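PDB 3GRF: ornithine carbamoyltransferase from Giardia intestinalis, which probably transfers the carbamoyl group of carbamoyl phosphate to ornithine, the ornithine carbamoyltransferase reaction, within the arginine degradation pathway of the parasite. Local coordinates for residues A[114-117]-A[118-121]; A[155-158]-A[159-162]; A[204-207]-A[208-212]; A[309-312]-A[313-317]. All coordinates share one frame; numbering follows the deposited sequence.

Interaction 1: A[114-117]-A[118-121]; sequences MREM and AQHA
Met114 O receives the amide N of Ala118 at 3.0 Å in a regular i to i+4 bond. Arg115 O takes Gln119 N in the same way at 2.8 Å, whereas one turn later the bonds weaken: His120 N lies 3.5 Å from Glu116 O and is also weakly bonded to Met117 O, and Ala121, with the first non-helical backbone angles, closes the helix through a weak bond from its N to Met117 O. The side-chain contact is Glu116 with His120, one turn apart on the partly exposed face. Glu116 OE2 meets His120 NE2 at 2.8 Å, at the ring edge and near its plane, but the N-H points well off the oxygen (121°), so the bond is weak. The carboxylate is turned 54° from the imidazole. Glu116 reaches the ring because CG stands anti to the backbone N (chi1 167°) and the chain then folds at chi2, carrying the acid forward along the helix, toward its C-terminal end. Gln119 CB lies over one face of the imidazole, towards its rim. On the inner side, the long, flexible side chain of Met117 packs on Val90 and Phe97 of helix 90-97 and on Cys104 and Ala106 of strand 103-107, while Met114 packs on strands 103-107 and 125-127. Ala118, small enough to sit close to the backbone, brings CB to 3.4 Å from Met114 O. Helix 111-120 is thus the amphipathic crossover of a beta-alpha-beta unit in the carbamoyl-phosphate domain. A nearby carboxylate would be expected to favour a protonated imidazole, which would add charge attraction to a poorly aligned bond where the helix ends.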
loop_
_atom_site.group_PDB
_atom_site.type_symbol
_atom_site.label_atom_id
_atom_site.label_comp_id
_atom_site.label_asym_id
_atom_site.label_seq_id
_atom_site.Cartn_x
_atom_site.Cartn_y
_atom_site.Cartn_z
ATOM N N MET A 114 -11.216 13.791 14.259
ATOM C CA MET A 114 -12.025 12.633 13.904
ATOM C C MET A 114 -13.477 13.001 13.663
ATOM O O MET A 114 -14.102 12.520 12.693
ATOM C CB MET A 114 -11.909 11.561 15.001
ATOM C CG MET A 114 -12.591 10.250 14.659
ATOM S SD MET A 114 -11.702 9.410 13.349
ATOM C CE MET A 114 -13.010 9.051 12.186
ATOM N N ARG A 115 -14.017 13.821 14.562
ATOM C CA ARG A 115 -15.380 14.358 14.474
ATOM C C ARG A 115 -15.583 15.315 13.323
ATOM O O ARG A 115 -16.643 15.307 12.702
ATOM C CB ARG A 115 -15.741 15.124 15.740
ATOM C CG ARG A 115 -16.464 14.293 16.777
ATOM C CD ARG A 115 -16.069 14.792 18.155
ATOM N NE ARG A 115 -16.521 13.924 19.242
ATOM C CZ ARG A 115 -16.401 14.220 20.535
ATOM N NH1 ARG A 115 -15.842 15.367 20.909
ATOM N NH2 ARG A 115 -16.839 13.367 21.459
ATOM N N GLU A 116 -14.583 16.170 13.092
ATOM C CA GLU A 116 -14.541 17.098 11.969
ATOM C C GLU A 116 -14.624 16.326 10.645
ATOM O O GLU A 116 -15.514 16.576 9.811
ATOM C CB GLU A 116 -13.272 17.974 12.146
ATOM C CG GLU A 116 -12.727 18.862 10.996
ATOM C CD GLU A 116 -13.724 19.824 10.381
ATOM O OE1 GLU A 116 -13.305 20.935 10.002
ATOM O OE2 GLU A 116 -14.909 19.465 10.229
ATOM N N MET A 117 -13.748 15.332 10.484
ATOM C CA MET A 117 -13.728 14.510 9.272
ATOM C C MET A 117 -15.055 13.814 9.056
ATOM O O MET A 117 -15.666 13.936 7.993
ATOM C CB MET A 117 -12.629 13.458 9.349
ATOM C CG MET A 117 -12.502 12.653 8.067
ATOM S SD MET A 117 -11.460 11.184 8.298
ATOM C CE MET A 117 -9.863 11.992 8.232
ATOM N N ALA A 118 -15.492 13.069 10.068
ATOM C CA ALA A 118 -16.795 12.425 10.033
ATOM C C ALA A 118 -17.933 13.428 9.716
ATOM O O ALA A 118 -18.840 13.112 8.952
ATOM C CB ALA A 118 -17.058 11.679 11.357
ATOM N N GLN A 119 -17.889 14.629 10.294
ATOM C CA GLN A 119 -18.949 15.641 10.079
ATOM C C GLN A 119 -19.287 15.763 8.599
ATOM O O GLN A 119 -20.463 15.683 8.203
ATOM C CB GLN A 119 -18.485 17.002 10.608
ATOM C CG GLN A 119 -19.544 17.926 11.193
ATOM C CD GLN A 119 -18.961 18.761 12.340
ATOM O OE1 GLN A 119 -18.866 18.295 13.491
ATOM N NE2 GLN A 119 -18.537 19.990 12.023
ATOM N N HIS A 120 -18.246 15.912 7.774
ATOM C CA HIS A 120 -18.446 16.241 6.343
ATOM C C HIS A 120 -18.425 15.032 5.433
ATOM O O HIS A 120 -18.724 15.146 4.261
ATOM C CB HIS A 120 -17.376 17.205 5.858
ATOM C CG HIS A 120 -17.242 18.416 6.709
ATOM N ND1 HIS A 120 -18.097 19.487 6.614
ATOM C CD2 HIS A 120 -16.353 18.723 7.678
ATOM C CE1 HIS A 120 -17.735 20.409 7.487
ATOM N NE2 HIS A 120 -16.679 19.972 8.147
ATOM N N ALA A 121 -18.029 13.890 5.985
ATOM C CA ALA A 121 -17.937 12.654 5.245
ATOM C C ALA A 121 -19.328 12.101 4.989
ATOM O O ALA A 121 -20.233 12.214 5.806
ATOM C CB ALA A 121 -17.076 11.662 5.988
#

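Interaction 2: A[155-158]-A[159-162]; sequences FSNG and FKGI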
loop_
_atom_site.group_PDB
_atom_site.type_symbol
_atom_site.label_atom_id
_atom_site.label_comp_id
_atom_site.label_asym_id
_atom_site.label_seq_id
_atom_site.Cartn_x
_atom_site.Cartn_y
_atom_site.Cartn_z
ATOM N N PHE A 155 -20.628 -19.892 29.188
ATOM C CA PHE A 155 -21.413 -18.805 28.553
ATOM C C PHE A 155 -22.930 -19.054 28.528
ATOM O O PHE A 155 -23.640 -18.492 27.680
ATOM C CB PHE A 155 -20.914 -18.539 27.121
ATOM C CG PHE A 155 -21.048 -17.082 26.660
ATOM C CD1 PHE A 155 -20.247 -16.080 27.209
ATOM C CD2 PHE A 155 -21.949 -16.733 25.654
ATOM C CE1 PHE A 155 -20.353 -14.759 26.777
ATOM C CE2 PHE A 155 -22.040 -15.395 25.194
ATOM C CZ PHE A 155 -21.246 -14.412 25.767
ATOM N N SER A 156 -23.434 -19.877 29.448
ATOM C CA SER A 156 -24.899 -20.059 29.582
ATOM C C SER A 156 -25.618 -18.764 29.900
ATOM O O SER A 156 -26.726 -18.507 29.402
ATOM C CB SER A 156 -25.221 -21.064 30.679
ATOM O OG SER A 156 -24.881 -22.351 30.252
ATOM N N ASN A 157 -25.091 -17.953 30.710
ATOM C CA ASN A 157 -25.584 -16.624 31.093
ATOM C C ASN A 157 -25.059 -15.472 30.224
ATOM O O ASN A 157 -25.121 -14.310 30.620
ATOM C CB ASN A 157 -25.422 -16.354 32.601
ATOM C CG ASN A 157 -26.361 -15.246 33.112
ATOM O OD1 ASN A 157 -27.393 -14.971 32.507
ATOM N ND2 ASN A 157 -25.967 -14.572 34.195
ATOM N N GLY A 158 -24.512 -15.829 29.037
ATOM C CA GLY A 158 -24.079 -14.841 28.081
ATOM C C GLY A 158 -23.057 -13.903 28.698
ATOM O O GLY A 158 -22.343 -14.311 29.598
ATOM N N PHE A 159 -23.015 -12.664 28.209
ATOM C CA PHE A 159 -22.189 -11.591 28.794
ATOM C C PHE A 159 -22.699 -11.181 30.178
ATOM O O PHE A 159 -21.939 -10.710 31.032
ATOM C CB PHE A 159 -22.145 -10.366 27.871
ATOM C CG PHE A 159 -21.392 -10.582 26.583
ATOM C CD1 PHE A 159 -22.074 -10.685 25.371
ATOM C CD2 PHE A 159 -19.989 -10.657 26.566
ATOM C CE1 PHE A 159 -21.377 -10.890 24.175
ATOM C CE2 PHE A 159 -19.301 -10.867 25.377
ATOM C CZ PHE A 159 -19.997 -10.987 24.187
ATOM N N LYS A 160 -23.986 -11.400 30.415
ATOM C CA LYS A 160 -24.616 -10.975 31.655
ATOM C C LYS A 160 -23.892 -11.438 32.916
ATOM O O LYS A 160 -23.817 -10.676 33.874
ATOM C CB LYS A 160 -26.068 -11.430 31.696
ATOM C CG LYS A 160 -26.843 -11.079 30.449
ATOM C CD LYS A 160 -27.260 -9.654 30.509
ATOM C CE LYS A 160 -27.460 -9.071 29.121
ATOM N NZ LYS A 160 -28.458 -9.800 28.273
ATOM N N GLY A 161 -23.372 -12.673 32.901
ATOM C CA GLY A 161 -22.729 -13.310 34.062
ATOM C C GLY A 161 -21.232 -13.078 34.177
ATOM O O GLY A 161 -20.622 -13.403 35.199
ATOM N N ILE A 162 -20.628 -12.518 33.125
ATOM C CA ILE A 162 -19.180 -12.320 33.094
ATOM C C ILE A 162 -18.888 -11.015 33.799
ATOM O O ILE A 162 -19.242 -9.953 33.282
ATOM C CB ILE A 162 -18.579 -12.255 31.652
ATOM C CG1 ILE A 162 -18.978 -13.465 30.835
ATOM C CG2 ILE A 162 -17.042 -12.293 31.723
ATOM C CD1 ILE A 162 -18.772 -14.764 31.592
#
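Phe155 drives the edge of its ring into the face of Phe159 in a T-shaped stack: the planes stand at 88° and the centroids are 5.1 Å apart. CZ of Phe155 is the atom that touches, poised over the centre of the Phe159 ring and 3.8 Å from Phe159 CD1. Phe159 turns its ring to this edge with CG beside its own backbone N (chi1 -69°). Among other van der Waals contacts, Gly158 CA lies over the centre of one face of the Phe155 ring, an approach suited to a residue without a side chain, and Ile162 CG1 comes to 3.7 Å from Gly158 O. Hydrogen bonding belongs to the backbone. A type I turn runs from Phe155 to Gly158, closed by Gly158 N to Phe155 O at 3.1 Å, and Gly161 N makes a weak bond of 3.3 Å to Asn157 O. The positive phi of Gly158 (57°) is easily adopted by glycine. Both phenylalanines also rest on Lys146 of helix 135-151, and Ile162 on Phe149, so this link to strand 164-167 packs back against the preceding helix. Since the one hydrogen bond between 155-158 and 159-162 is weak, the two halves are probably held together largely by aromatic and aliphatic contact, while Asn157 and Lys160 occupy the exposed side.

Interaction 3: A[204-207]-A[208-212]; sequences EVID and ECEEI
Helix 203-216 is the crossover between strands 188-192 and 221-225 of the parallel sheet in the Asp/Orn-binding domain, and Asp207 and Glu210 meet on it through a shared water. That water donates to both acids, 2.8 Å from its oxygen to Asp207 OD1 and 2.5 Å to Glu210 OE1, bridging carboxylates whose OD1 and OE1 are 5.0 Å apart. Asp207 is also held by a salt bridge from OD2 to Lys203. Alongside, Glu210 runs the same way as Ile206: with CG beside the backbone N (chi1 -65°) and the chain extended beyond it, Glu210 CG skirts Ile206 O at 3.4 Å and OE1 ends 4.0 Å from Ile206 CG2. The aliphatic stem of a glutamate suits such a place, covering a neighbour while its acid stays at the surface. Four successive i to i+4 backbone bonds hold the helix here, among them Glu210 N to Ile206 O at 2.9 Å and Glu211 N to Asp207 O at 2.9 Å. The inner face is apolar: Val205 packs on Tyr176 and Met179 of helix 173-185, and Ile206 and Cys209 on strand 221-225. The side chain of Glu208 is extended, its acid bonded to Ser14 and salt-bridged to Arg180. So many acids on one helix would tend to repel each other; Lys203 and Arg180 would partly balance the charge, and the water, donating to both carboxylates, probably eases their repulsion.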
loop_
_atom_site.group_PDB
_atom_site.type_symbol
_atom_site.label_atom_id
_atom_site.label_comp_id
_atom_site.label_asym_id
_atom_site.label_seq_id
_atom_site.Cartn_x
_atom_site.Cartn_y
_atom_site.Cartn_z
ATOM N N GLU A 204 -18.403 12.403 32.412
ATOM C CA GLU A 204 -19.172 12.350 31.193
ATOM C C GLU A 204 -19.337 10.907 30.714
ATOM O O GLU A 204 -20.421 10.502 30.265
ATOM C CB GLU A 204 -18.592 13.308 30.130
ATOM C CG GLU A 204 -17.722 12.715 29.026
ATOM C CD GLU A 204 -17.938 13.391 27.672
ATOM O OE1 GLU A 204 -18.777 12.898 26.864
ATOM O OE2 GLU A 204 -17.260 14.415 27.409
ATOM N N VAL A 205 -18.277 10.124 30.891
ATOM C CA VAL A 205 -18.209 8.750 30.383
ATOM C C VAL A 205 -19.039 7.828 31.307
ATOM O O VAL A 205 -19.843 7.020 30.842
ATOM C CB VAL A 205 -16.716 8.296 30.199
ATOM C CG1 VAL A 205 -16.611 6.821 29.955
ATOM C CG2 VAL A 205 -16.038 9.099 29.066
ATOM N N ILE A 206 -18.890 7.996 32.615
ATOM C CA ILE A 206 -19.731 7.313 33.609
ATOM C C ILE A 206 -21.221 7.599 33.340
ATOM O O ILE A 206 -22.032 6.654 33.208
ATOM C CB ILE A 206 -19.346 7.725 35.044
ATOM C CG1 ILE A 206 -17.851 7.532 35.279
ATOM C CG2 ILE A 206 -20.120 6.910 36.069
ATOM C CD1 ILE A 206 -17.299 8.338 36.520
ATOM N N ASP A 207 -21.575 8.876 33.174
ATOM C CA ASP A 207 -22.963 9.281 32.844
ATOM C C ASP A 207 -23.522 8.638 31.570
ATOM O O ASP A 207 -24.643 8.110 31.566
ATOM C CB ASP A 207 -23.081 10.805 32.687
ATOM C CG ASP A 207 -22.859 11.557 33.994
ATOM O OD1 ASP A 207 -22.711 10.911 35.061
ATOM O OD2 ASP A 207 -22.839 12.803 33.949
ATOM N N GLU A 208 -22.756 8.694 30.482
ATOM C CA GLU A 208 -23.153 7.968 29.260
ATOM C C GLU A 208 -23.463 6.518 29.547
ATOM O O GLU A 208 -24.455 5.956 29.038
ATOM C CB GLU A 208 -22.069 8.041 28.179
ATOM C CG GLU A 208 -22.363 7.125 26.970
ATOM C CD GLU A 208 -21.453 7.382 25.784
ATOM O OE1 GLU A 208 -20.246 7.618 26.009
ATOM O OE2 GLU A 208 -21.943 7.332 24.631
ATOM N N CYS A 209 -22.593 5.879 30.316
ATOM C CA CYS A 209 -22.796 4.453 30.576
ATOM C C CYS A 209 -24.028 4.179 31.404
ATOM O O CYS A 209 -24.763 3.205 31.148
ATOM C CB CYS A 209 -21.580 3.808 31.230
ATOM S SG CYS A 209 -20.176 3.786 30.174
ATOM N N GLU A 210 -24.265 5.007 32.412
ATOM C CA GLU A 210 -25.397 4.743 33.293
ATOM C C GLU A 210 -26.718 5.038 32.556
ATOM O O GLU A 210 -27.704 4.323 32.706
ATOM C CB GLU A 210 -25.208 5.461 34.629
ATOM C CG GLU A 210 -23.971 4.859 35.346
ATOM C CD GLU A 210 -23.784 5.315 36.782
ATOM O OE1 GLU A 210 -24.000 6.513 37.083
ATOM O OE2 GLU A 210 -23.383 4.466 37.610
ATOM N N GLU A 211 -26.689 6.031 31.675
ATOM C CA GLU A 211 -27.769 6.263 30.733
ATOM C C GLU A 211 -27.994 5.163 29.698
ATOM O O GLU A 211 -29.156 4.886 29.358
ATOM C CB GLU A 211 -27.575 7.584 30.009
ATOM C CG GLU A 211 -28.663 7.861 28.982
ATOM C CD GLU A 211 -28.351 9.046 28.109
ATOM O OE1 GLU A 211 -29.067 9.220 27.092
ATOM O OE2 GLU A 211 -27.387 9.794 28.433
ATOM N N ILE A 212 -26.938 4.545 29.151
ATOM C CA ILE A 212 -27.246 3.505 28.174
ATOM C C ILE A 212 -27.829 2.298 28.881
ATOM O O ILE A 212 -28.735 1.657 28.364
ATOM C CB ILE A 212 -26.117 3.133 27.143
ATOM C CG1 ILE A 212 -25.444 1.820 27.503
ATOM C CG2 ILE A 212 -25.085 4.258 26.927
ATOM C CD1 ILE A 212 -26.204 0.684 27.126
HETATM O O HOH W 1 -24.180 8.600 35.809
#

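Interaction 4: A[309-312]-A[313-317]; sequences NRLH and SAMAV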
loop_
_atom_site.group_PDB
_atom_site.type_symbol
_atom_site.label_atom_id
_atom_site.label_comp_id
_atom_site.label_asym_id
_atom_site.label_seq_id
_atom_site.Cartn_x
_atom_site.Cartn_y
_atom_site.Cartn_z
ATOM N N ASN A 309 -7.704 -11.467 16.906
ATOM C CA ASN A 309 -9.158 -11.241 16.753
ATOM C C ASN A 309 -9.487 -9.821 16.273
ATOM O O ASN A 309 -10.614 -9.537 15.865
ATOM C CB ASN A 309 -9.908 -11.545 18.072
ATOM C CG ASN A 309 -10.104 -13.041 18.295
ATOM O OD1 ASN A 309 -10.174 -13.829 17.344
ATOM N ND2 ASN A 309 -10.228 -13.440 19.547
ATOM N N ARG A 310 -8.500 -8.929 16.267
ATOM C CA ARG A 310 -8.619 -7.641 15.597
ATOM C C ARG A 310 -9.025 -7.846 14.160
ATOM O O ARG A 310 -9.838 -7.077 13.629
ATOM C CB ARG A 310 -7.319 -6.809 15.661
ATOM C CG ARG A 310 -6.992 -6.217 17.056
ATOM C CD ARG A 310 -8.135 -5.296 17.558
ATOM N NE ARG A 310 -8.194 -4.106 16.697
ATOM C CZ ARG A 310 -7.352 -3.062 16.750
ATOM N NH1 ARG A 310 -6.415 -2.978 17.690
ATOM N NH2 ARG A 310 -7.461 -2.078 15.868
ATOM N N LEU A 311 -8.510 -8.914 13.556
ATOM C CA LEU A 311 -8.767 -9.227 12.149
ATOM C C LEU A 311 -10.250 -9.493 11.932
ATOM O O LEU A 311 -10.907 -8.831 11.149
ATOM C CB LEU A 311 -7.883 -10.411 11.646
ATOM C CG LEU A 311 -8.316 -11.039 10.279
ATOM C CD1 LEU A 311 -8.317 -10.020 9.114
ATOM C CD2 LEU A 311 -7.610 -12.296 9.905
ATOM N N HIS A 312 -10.758 -10.519 12.595
ATOM C CA HIS A 312 -12.137 -10.932 12.375
ATOM C C HIS A 312 -13.160 -9.889 12.848
ATOM O O HIS A 312 -14.202 -9.705 12.254
ATOM C CB HIS A 312 -12.344 -12.257 13.110
ATOM C CG HIS A 312 -11.233 -13.237 12.889
ATOM N ND1 HIS A 312 -10.953 -13.773 11.651
ATOM C CD2 HIS A 312 -10.298 -13.725 13.735
ATOM C CE1 HIS A 312 -9.918 -14.583 11.757
ATOM N NE2 HIS A 312 -9.508 -14.576 13.015
ATOM N N SER A 313 -12.884 -9.210 13.952
ATOM C CA SER A 313 -13.776 -8.106 14.382
ATOM C C SER A 313 -13.730 -6.898 13.427
ATOM O O SER A 313 -14.680 -6.121 13.330
ATOM C CB SER A 313 -13.406 -7.715 15.787
ATOM O OG SER A 313 -12.019 -7.420 15.814
ATOM N N ALA A 314 -12.637 -6.767 12.697
ATOM C CA ALA A 314 -12.524 -5.698 11.713
ATOM C C ALA A 314 -13.357 -6.050 10.519
ATOM O O ALA A 314 -14.026 -5.172 9.983
ATOM C CB ALA A 314 -11.053 -5.450 11.297
ATOM N N MET A 315 -13.326 -7.324 10.090
ATOM C CA MET A 315 -14.061 -7.734 8.896
ATOM C C MET A 315 -15.551 -7.522 9.145
ATOM O O MET A 315 -16.303 -7.204 8.218
ATOM C CB MET A 315 -13.841 -9.222 8.568
ATOM C CG MET A 315 -12.399 -9.683 8.337
ATOM S SD MET A 315 -12.194 -11.478 8.154
ATOM C CE MET A 315 -13.264 -12.133 9.420
ATOM N N ALA A 316 -15.982 -7.760 10.382
ATOM C CA ALA A 316 -17.390 -7.642 10.766
ATOM C C ALA A 316 -17.792 -6.205 10.753
ATOM O O ALA A 316 -18.820 -5.827 10.224
ATOM C CB ALA A 316 -17.637 -8.251 12.150
ATOM N N VAL A 317 -17.001 -5.347 11.386
ATOM C CA VAL A 317 -17.346 -3.947 11.381
ATOM C C VAL A 317 -17.398 -3.285 10.000
ATOM O O VAL A 317 -18.347 -2.556 9.692
ATOM C CB VAL A 317 -16.341 -3.173 12.250
ATOM C CG1 VAL A 317 -16.606 -1.723 12.114
ATOM C CG2 VAL A 317 -16.456 -3.660 13.708
#
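Met315 reaches back along helix 303-322 to touch Leu311 and His312, and its chain can be traced outward. CB lies 3.7 Å from His312 O; CG, placed beside the backbone N (chi1 -58°), comes to 3.3 Å from Leu311 O and 4.2 Å from Leu311 CD1. SD passes the His312 ring obliquely, 5.4 Å from its centroid, after which the bend at chi3 (-42°) carries CE to 3.4 Å from His312 CA and 3.6 Å from His312 ND1, in the plane of the imidazole at its edge. An unbranched, pliant thioether can bend to lay its methyl at the edge of a flat ring. The helix, close to the chain C-terminus, packs its buried sides on helices 18-33, 56-69 and 135-151: Met315 on Met31 and Ala65, Leu311 on Thr64, and Ser313 on Cys140. Leu311 and Arg310 also pack on Met100 of a neighbouring subunit. Ser313 serves a different need, its hydroxyl donating to Asn309 O at 2.5 Å while its own amide bonds to the same oxygen at 3.0 Å, so one carbonyl takes two donors in a buried setting. Asn309 turns its amide to Thr144, Glu147 and Lys32, and Arg310 its guanidinium to Thr58.

How the interactions relate
All four contacts are local, each within one continuous run of chain, and they follow one another in sequence without touching. Interaction 1 belongs to the carbamoyl-phosphate domain and interaction 3 to the Asp/Orn-binding domain; each lies on a crossover helix of its parallel sheet, and although their centres are about 23 Å apart, their nearest atoms are about 6 Å apart. Interaction 2 lies in the link from helix 135-151 to strand 164-167. The same helix is met by interaction 4, whose nearest atoms are about 11 Å from those of interaction 2. Interactions 3 and 4 lie on opposite sides of the chain's centre, about 26 Å apart between centres. Only interaction 4 reaches another subunit.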